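Local structure of peptidoglycan synthetase penicillin-binding protein 3 (Bifidobacterium adolescentis, 4YE5) at residues Y322-D327 and Q341-G346; T310-V315 and M347-D352. The protein probably cross-links peptidoglycan strands of the bacterial cell wall as a membrane-attached, penicillin-binding transpeptidase. One frame throughout, in Å; residues are numbered along the deposited sequence.

Interaction 1 (Y322-D327 and Q341-G346)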
ATOM      1  N   TYR A 322     -17.753 -22.027  28.458  1.00 45.01           N
ATOM      2  CA  TYR A 322     -16.525 -21.650  27.757  1.00 38.64           C
ATOM      3  C   TYR A 322     -15.373 -22.569  28.137  1.00 35.95           C
ATOM      4  O   TYR A 322     -15.240 -22.961  29.298  1.00 34.57           O
ATOM      5  CB  TYR A 322     -16.167 -20.184  28.040  1.00 36.72           C
ATOM      6  CG  TYR A 322     -17.304 -19.244  27.740  1.00 36.37           C
ATOM      7  CD1 TYR A 322     -17.457 -18.687  26.470  1.00 30.07           C
ATOM      8  CD2 TYR A 322     -18.249 -18.937  28.718  1.00 38.21           C
ATOM      9  CE1 TYR A 322     -18.502 -17.831  26.191  1.00 31.54           C
ATOM     10  CE2 TYR A 322     -19.301 -18.081  28.452  1.00 41.43           C
ATOM     11  CZ  TYR A 322     -19.429 -17.532  27.190  1.00 38.86           C
ATOM     12  OH  TYR A 322     -20.486 -16.687  26.929  1.00 40.35           O
ATOM     13  N   LYS A 323     -14.550 -22.912  27.148  1.00 39.06           N
ATOM     14  CA  LYS A 323     -13.431 -23.823  27.355  1.00 44.02           C
ATOM     15  C   LYS A 323     -12.137 -23.228  26.815  1.00 35.32           C
ATOM     16  O   LYS A 323     -12.151 -22.424  25.881  1.00 37.16           O
ATOM     17  CB  LYS A 323     -13.694 -25.162  26.658  1.00 50.02           C
ATOM     18  CG  LYS A 323     -14.770 -26.000  27.322  1.00 63.14           C
ATOM     19  CD  LYS A 323     -14.861 -27.394  26.707  1.00 69.14           C
ATOM     20  CE  LYS A 323     -15.710 -28.334  27.565  1.00 70.13           C
ATOM     21  NZ  LYS A 323     -17.149 -27.941  27.596  1.00 69.93           N
ATOM     22  N   ASP A 324     -11.016 -23.626  27.405  1.00 32.77           N
ATOM     23  CA  ASP A 324      -9.719 -23.296  26.823  1.00 36.32           C
ATOM     24  C   ASP A 324      -9.385 -24.350  25.770  1.00 30.97           C
ATOM     25  O   ASP A 324     -10.010 -25.404  25.736  1.00 33.29           O
ATOM     26  CB  ASP A 324      -8.633 -23.196  27.903  1.00 35.07           C
ATOM     27  CG  ASP A 324      -8.769 -21.924  28.752  1.00 35.86           C
ATOM     28  OD1 ASP A 324      -9.482 -20.997  28.305  1.00 32.77           O
ATOM     29  OD2 ASP A 324      -8.167 -21.849  29.851  1.00 27.03           O
ATOM     30  N   ALA A 325      -8.402 -24.062  24.926  1.00 29.92           N
ATOM     31  CA  ALA A 325      -8.022 -24.953  23.834  1.00 36.25           C
ATOM     32  C   ALA A 325      -7.552 -26.304  24.348  1.00 42.93           C
ATOM     33  O   ALA A 325      -7.677 -27.324  23.666  1.00 47.05           O
ATOM     34  CB  ALA A 325      -6.932 -24.303  22.997  1.00 33.21           C
ATOM     35  N   VAL A 326      -7.022 -26.291  25.566  1.00 43.18           N
ATOM     36  CA  VAL A 326      -6.400 -27.454  26.170  1.00 53.24           C
ATOM     37  C   VAL A 326      -7.062 -27.778  27.512  1.00 54.29           C
ATOM     38  O   VAL A 326      -7.451 -26.873  28.250  1.00 53.46           O
ATOM     39  CB  VAL A 326      -4.899 -27.175  26.403  1.00 56.12           C
ATOM     40  CG1 VAL A 326      -4.254 -28.264  27.246  1.00 57.60           C
ATOM     41  CG2 VAL A 326      -4.178 -27.026  25.066  1.00 59.19           C
ATOM     42  N   ASP A 327      -7.204 -29.063  27.816  1.00 57.96           N
ATOM     43  CA  ASP A 327      -7.600 -29.490  29.157  1.00 60.09           C
ATOM     44  C   ASP A 327      -6.506 -29.162  30.164  1.00 57.36           C
ATOM     45  O   ASP A 327      -5.361 -29.586  30.014  1.00 62.61           O
ATOM     46  CB  ASP A 327      -7.863 -30.993  29.184  1.00 69.20           C
ATOM     47  CG  ASP A 327      -9.225 -31.359  28.637  1.00 79.41           C
ATOM     48  OD1 ASP A 327     -10.193 -30.610  28.885  1.00 80.98           O
ATOM     49  OD2 ASP A 327      -9.328 -32.405  27.962  1.00 85.75           O
ATOM     50  N   GLN A 341      -1.054 -17.690  28.872  1.00 19.75           N
ATOM     51  CA  GLN A 341      -1.580 -19.035  28.634  1.00 24.29           C
ATOM     52  C   GLN A 341      -2.758 -19.042  27.665  1.00 28.31           C
ATOM     53  O   GLN A 341      -3.352 -20.084  27.431  1.00 21.81           O
ATOM     54  CB  GLN A 341      -1.995 -19.671  29.959  1.00 22.12           C
ATOM     55  CG  GLN A 341      -0.830 -19.772  30.962  1.00 24.66           C
ATOM     56  CD  GLN A 341       0.004 -21.026  30.748  1.00 28.13           C
ATOM     57  OE1 GLN A 341      -0.295 -21.840  29.874  1.00 28.65           O
ATOM     58  NE2 GLN A 341       1.046 -21.190  31.551  1.00 32.45           N
ATOM     59  N   SER A 342      -3.091 -17.883  27.099  1.00 22.18           N
ATOM     60  CA  SER A 342      -4.206 -17.794  26.159  1.00 21.03           C
ATOM     61  C   SER A 342      -5.511 -18.360  26.749  1.00 25.26           C
ATOM     62  O   SER A 342      -6.264 -19.033  26.067  1.00 21.63           O
ATOM     63  CB  SER A 342      -3.877 -18.527  24.847  1.00 25.71           C
ATOM     64  OG  SER A 342      -2.662 -18.047  24.280  1.00 23.35           O
ATOM     65  N   SER A 343      -5.787 -18.080  28.011  1.00 23.56           N
ATOM     66  CA  SER A 343      -6.957 -18.686  28.642  1.00 21.90           C
ATOM     67  C   SER A 343      -8.233 -17.876  28.435  1.00 24.15           C
ATOM     68  O   SER A 343      -8.449 -16.844  29.092  1.00 23.67           O
ATOM     69  CB  SER A 343      -6.711 -18.903  30.125  1.00 22.29           C
ATOM     70  OG  SER A 343      -7.895 -19.342  30.783  1.00 24.54           O
ATOM     71  N   ASN A 344      -9.071 -18.365  27.527  1.00 22.86           N
ATOM     72  CA  ASN A 344     -10.418 -17.840  27.326  1.00 28.85           C
ATOM     73  C   ASN A 344     -11.183 -17.835  28.627  1.00 23.37           C
ATOM     74  O   ASN A 344     -11.889 -16.880  28.950  1.00 34.20           O
ATOM     75  CB  ASN A 344     -11.184 -18.707  26.324  1.00 24.14           C
ATOM     76  CG  ASN A 344     -10.488 -18.798  24.991  1.00 29.42           C
ATOM     77  OD1 ASN A 344      -9.709 -17.922  24.630  1.00 26.03           O
ATOM     78  ND2 ASN A 344     -10.762 -19.866  24.249  1.00 32.01           N
ATOM     79  N   VAL A 345     -11.047 -18.925  29.371  1.00 24.97           N
ATOM     80  CA  VAL A 345     -11.791 -19.093  30.607  1.00 26.12           C
ATOM     81  C   VAL A 345     -11.355 -18.008  31.597  1.00 35.70           C
ATOM     82  O   VAL A 345     -12.190 -17.331  32.186  1.00 27.00           O
ATOM     83  CB  VAL A 345     -11.611 -20.506  31.203  1.00 29.95           C
ATOM     84  CG1 VAL A 345     -12.204 -20.572  32.613  1.00 29.84           C
ATOM     85  CG2 VAL A 345     -12.260 -21.567  30.287  1.00 27.73           C
ATOM     86  N   GLY A 346     -10.048 -17.817  31.743  1.00 30.08           N
ATOM     87  CA  GLY A 346      -9.538 -16.741  32.580  1.00 30.00           C
ATOM     88  C   GLY A 346     -10.070 -15.364  32.196  1.00 26.16           C
ATOM     89  O   GLY A 346     -10.382 -14.550  33.068  1.00 30.52           O
TER

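Interaction 2 (T310-V315 and M347-D352)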
ATOM      1  N   THR A 310      -7.941 -18.392  40.236  1.00 39.46           N
ATOM      2  CA  THR A 310      -8.007 -19.836  40.069  1.00 38.46           C
ATOM      3  C   THR A 310      -8.817 -20.108  38.815  1.00 38.39           C
ATOM      4  O   THR A 310     -10.002 -19.787  38.745  1.00 41.40           O
ATOM      5  CB  THR A 310      -8.689 -20.512  41.271  1.00 41.41           C
ATOM      6  OG1 THR A 310      -7.950 -20.206  42.459  1.00 37.62           O
ATOM      7  CG2 THR A 310      -8.735 -22.028  41.079  1.00 43.41           C
ATOM      8  N   VAL A 311      -8.173 -20.689  37.817  1.00 34.86           N
ATOM      9  CA  VAL A 311      -8.780 -20.798  36.500  1.00 36.11           C
ATOM     10  C   VAL A 311      -9.001 -22.263  36.163  1.00 37.37           C
ATOM     11  O   VAL A 311      -8.052 -22.975  35.854  1.00 37.22           O
ATOM     12  CB  VAL A 311      -7.881 -20.127  35.417  1.00 33.78           C
ATOM     13  CG1 VAL A 311      -8.617 -20.017  34.094  1.00 28.98           C
ATOM     14  CG2 VAL A 311      -7.440 -18.752  35.879  1.00 29.23           C
ATOM     15  N   PRO A 312     -10.259 -22.717  36.240  1.00 42.87           N
ATOM     16  CA  PRO A 312     -10.618 -24.107  35.931  1.00 47.54           C
ATOM     17  C   PRO A 312     -10.608 -24.278  34.426  1.00 47.77           C
ATOM     18  O   PRO A 312     -10.459 -23.273  33.727  1.00 44.33           O
ATOM     19  CB  PRO A 312     -12.040 -24.229  36.489  1.00 50.61           C
ATOM     20  CG  PRO A 312     -12.601 -22.859  36.362  1.00 50.25           C
ATOM     21  CD  PRO A 312     -11.441 -21.894  36.548  1.00 42.44           C
ATOM     22  N   ASN A 313     -10.744 -25.489  33.899  1.00 46.29           N
ATOM     23  CA  ASN A 313     -10.648 -25.586  32.442  1.00 46.77           C
ATOM     24  C   ASN A 313     -11.961 -25.302  31.722  1.00 41.02           C
ATOM     25  O   ASN A 313     -11.998 -25.204  30.506  1.00 39.05           O
ATOM     26  CB  ASN A 313     -10.005 -26.894  31.969  1.00 57.59           C
ATOM     27  CG  ASN A 313     -11.013 -27.990  31.732  1.00 60.01           C
ATOM     28  OD1 ASN A 313     -11.133 -28.498  30.625  1.00 61.36           O
ATOM     29  ND2 ASN A 313     -11.748 -28.358  32.770  1.00 63.90           N
ATOM     30  N   THR A 314     -13.048 -25.169  32.470  1.00 44.04           N
ATOM     31  CA  THR A 314     -14.270 -24.659  31.869  1.00 46.70           C
ATOM     32  C   THR A 314     -14.940 -23.716  32.836  1.00 39.92           C
ATOM     33  O   THR A 314     -14.705 -23.784  34.030  1.00 41.24           O
ATOM     34  CB  THR A 314     -15.287 -25.767  31.534  1.00 48.55           C
ATOM     35  OG1 THR A 314     -15.890 -26.237  32.749  1.00 54.39           O
ATOM     36  CG2 THR A 314     -14.624 -26.917  30.786  1.00 42.07           C
ATOM     37  N   VAL A 315     -15.777 -22.833  32.311  1.00 37.27           N
ATOM     38  CA  VAL A 315     -16.648 -22.050  33.168  1.00 36.67           C
ATOM     39  C   VAL A 315     -17.985 -21.850  32.470  1.00 41.54           C
ATOM     40  O   VAL A 315     -18.047 -21.703  31.249  1.00 42.41           O
ATOM     41  CB  VAL A 315     -16.013 -20.699  33.588  1.00 41.14           C
ATOM     42  CG1 VAL A 315     -15.875 -19.767  32.403  1.00 40.26           C
ATOM     43  CG2 VAL A 315     -16.835 -20.044  34.702  1.00 45.35           C
HETATM   44  N   MSE A 347     -10.185 -15.106  30.898  1.00 23.44           N
HETATM   45  CA  MSE A 347     -10.675 -13.814  30.421  1.00 22.99           C
HETATM   46  C   MSE A 347     -12.138 -13.613  30.805  1.00 28.28           C
HETATM   47  O   MSE A 347     -12.549 -12.526  31.201  1.00 29.29           O
HETATM   48  CB  MSE A 347     -10.521 -13.686  28.901  1.00 21.59           C
HETATM   49  CG  MSE A 347      -9.085 -13.546  28.401  1.00 20.20           C
HETATM   50 SE   MSE A 347      -8.193 -11.971  29.120  0.62 25.50          SE
HETATM   51  CE  MSE A 347      -9.022 -10.547  28.076  1.00 19.42           C
ATOM     52  N   VAL A 348     -12.930 -14.666  30.666  1.00 25.21           N
ATOM     53  CA  VAL A 348     -14.335 -14.605  31.077  1.00 29.03           C
ATOM     54  C   VAL A 348     -14.474 -14.322  32.566  1.00 31.42           C
ATOM     55  O   VAL A 348     -15.273 -13.479  32.975  1.00 29.74           O
ATOM     56  CB  VAL A 348     -15.072 -15.900  30.713  1.00 30.40           C
ATOM     57  CG1 VAL A 348     -16.432 -15.989  31.437  1.00 32.69           C
ATOM     58  CG2 VAL A 348     -15.207 -15.993  29.190  1.00 32.64           C
ATOM     59  N   ILE A 349     -13.691 -15.022  33.376  1.00 28.49           N
ATOM     60  CA  ILE A 349     -13.708 -14.780  34.811  1.00 33.11           C
ATOM     61  C   ILE A 349     -13.232 -13.363  35.145  1.00 33.67           C
ATOM     62  O   ILE A 349     -13.908 -12.633  35.866  1.00 36.53           O
ATOM     63  CB  ILE A 349     -12.857 -15.812  35.575  1.00 31.83           C
ATOM     64  CG1 ILE A 349     -13.461 -17.206  35.398  1.00 36.30           C
ATOM     65  CG2 ILE A 349     -12.786 -15.435  37.068  1.00 31.79           C
ATOM     66  CD1 ILE A 349     -12.662 -18.327  36.019  1.00 37.52           C
ATOM     67  N   ALA A 350     -12.080 -12.972  34.603  1.00 28.28           N
ATOM     68  CA  ALA A 350     -11.518 -11.650  34.879  1.00 27.99           C
ATOM     69  C   ALA A 350     -12.440 -10.517  34.429  1.00 32.86           C
ATOM     70  O   ALA A 350     -12.510  -9.480  35.071  1.00 33.63           O
ATOM     71  CB  ALA A 350     -10.143 -11.496  34.209  1.00 25.69           C
ATOM     72  N   GLY A 351     -13.142 -10.719  33.320  1.00 32.78           N
ATOM     73  CA  GLY A 351     -13.919  -9.649  32.720  1.00 29.17           C
ATOM     74  C   GLY A 351     -15.312  -9.507  33.295  1.00 33.64           C
ATOM     75  O   GLY A 351     -16.122  -8.738  32.774  1.00 32.51           O
ATOM     76  N   ASP A 352     -15.577 -10.240  34.374  1.00 33.56           N
ATOM     77  CA  ASP A 352     -16.914 -10.341  34.973  1.00 39.05           C
ATOM     78  C   ASP A 352     -17.629  -8.999  35.106  1.00 43.60           C
ATOM     79  O   ASP A 352     -18.808  -8.880  34.752  1.00 43.96           O
ATOM     80  CB  ASP A 352     -16.832 -11.027  36.347  1.00 41.11           C
ATOM     81  CG  ASP A 352     -18.191 -11.158  37.028  1.00 55.00           C
ATOM     82  OD1 ASP A 352     -19.192 -11.467  36.340  1.00 60.26           O
ATOM     83  OD2 ASP A 352     -18.257 -10.961  38.262  1.00 58.72           O
TER

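Interaction 1 (Y322-D327 and Q341-G346)
Asp324 reaches across to the start of helix 344-350 and binds it with both carboxylate oxygens. The helix opens within the sequence Ser342-Ser343-Asn344, consistent with the SxN motif of penicillin-binding transpeptidases. OD1 of Asp324 takes the N-H of Val345 almost head-on (2.8 Å between OD1 and N, N-H...O 170°). The donor lies on the syn side, 19° out of the carboxylate plane. Asn344 N is just as near that oxygen but poorly angled for a bond. The other oxygen, OD2, takes a hydrogen bond from Ser343 OG at 2.7 Å, again on the syn side, and a second one from His328. Ser343 is the N-cap: its OG lies anti to the backbone N (chi1 173°), where it also accepts from Gly346 N. One hydroxyl thus links the carboxylate to the first helical turn, whose N-terminal end would be expected to favour the negative charge.

Asn344 splits its amide between two jobs. ND2 makes a weak bond to Lys323 O, 3.3 Å long, while OD1 is held by Lys290 of the likely SxxK motif. The end of strand 320-323 therefore touches the amide that faces this lysine, a plausible second-shell role. Before the cap, Ser342 closes the preceding helix in a Schellman motif, and its own OG has a weak bond to Ser287. Val345 packs its CG2 branch against backbone and carboxylate oxygens, 3.4 Å from Tyr322 O and 3.5 Å from Asp324 OD1.

Interaction 2 (T310-V315 and M347-D352)
Val348 meets Val315 by one methyl each, CG1 against CG1 at 3.9 Å, with the two side chains crossing at a slant. This is helix-against-strand packing within the transpeptidase domain: the later turn of helix 344-350 lies beside the bend between strand 308-311 and strand 314-317, the latter being one arm of a hairpin with strand 320-323. On the strand side, Val315 holds CG1 between its backbone N and carbonyl carbon (chi1 68°), the crowded position for a valine branch, and it is this methyl that meets the helix.

Next along is Ile349, which has more surface buried here than any other residue of the pair of segments. Its chain is extended, with CD1 anti to CA (chi2 176°), and this carries the end methyl out to the bend. There CD1 abuts the ring of Pro312, 3.8 Å from its CD, and lies 4.1 Å from Thr310 O. Farther back, Ile349 CG1 is a looser neighbour of Val315 CG2 at 4.5 Å. No hydrogen bond joins the segments, so the contact rests on apolar groups, and with 178 Å² buried it is a modest one near the surface.

Gly351 N bonds back to Met347 O at 2.8 Å. Around this contact the helix is covered on several flanks: selenomethionine Met347 turns away from the strands and packs on helix 290-299 and on Ile338, Ala350 touches Leu335 of helix 335-340, and Val348 also leans on Tyr322 of strand 320-323.

Overall arrangement
Helix 344-350 serves both contacts, its first turn in interaction 1 and its later turn in interaction 2, with centres about 8 Å apart. Strands 314-317 and 320-323 form a two-stranded antiparallel hairpin that ties them together, Tyr322 N lying 2.8 Å from Val315 O in a probable hydrogen bond. Direct packing adds to this: Val345 CG1 is 3.4 Å from Pro312 O. Along the chain, interaction 1 is nested inside the loop that interaction 2 closes. Interaction 1 meets the probable active site by polar groups, Ser342 to Ser287 and Asn344 to Lys290. Interaction 2 packs the helix by apolar groups on Val315 of the hairpin and on the bend before it, and Met347 touches Lys290.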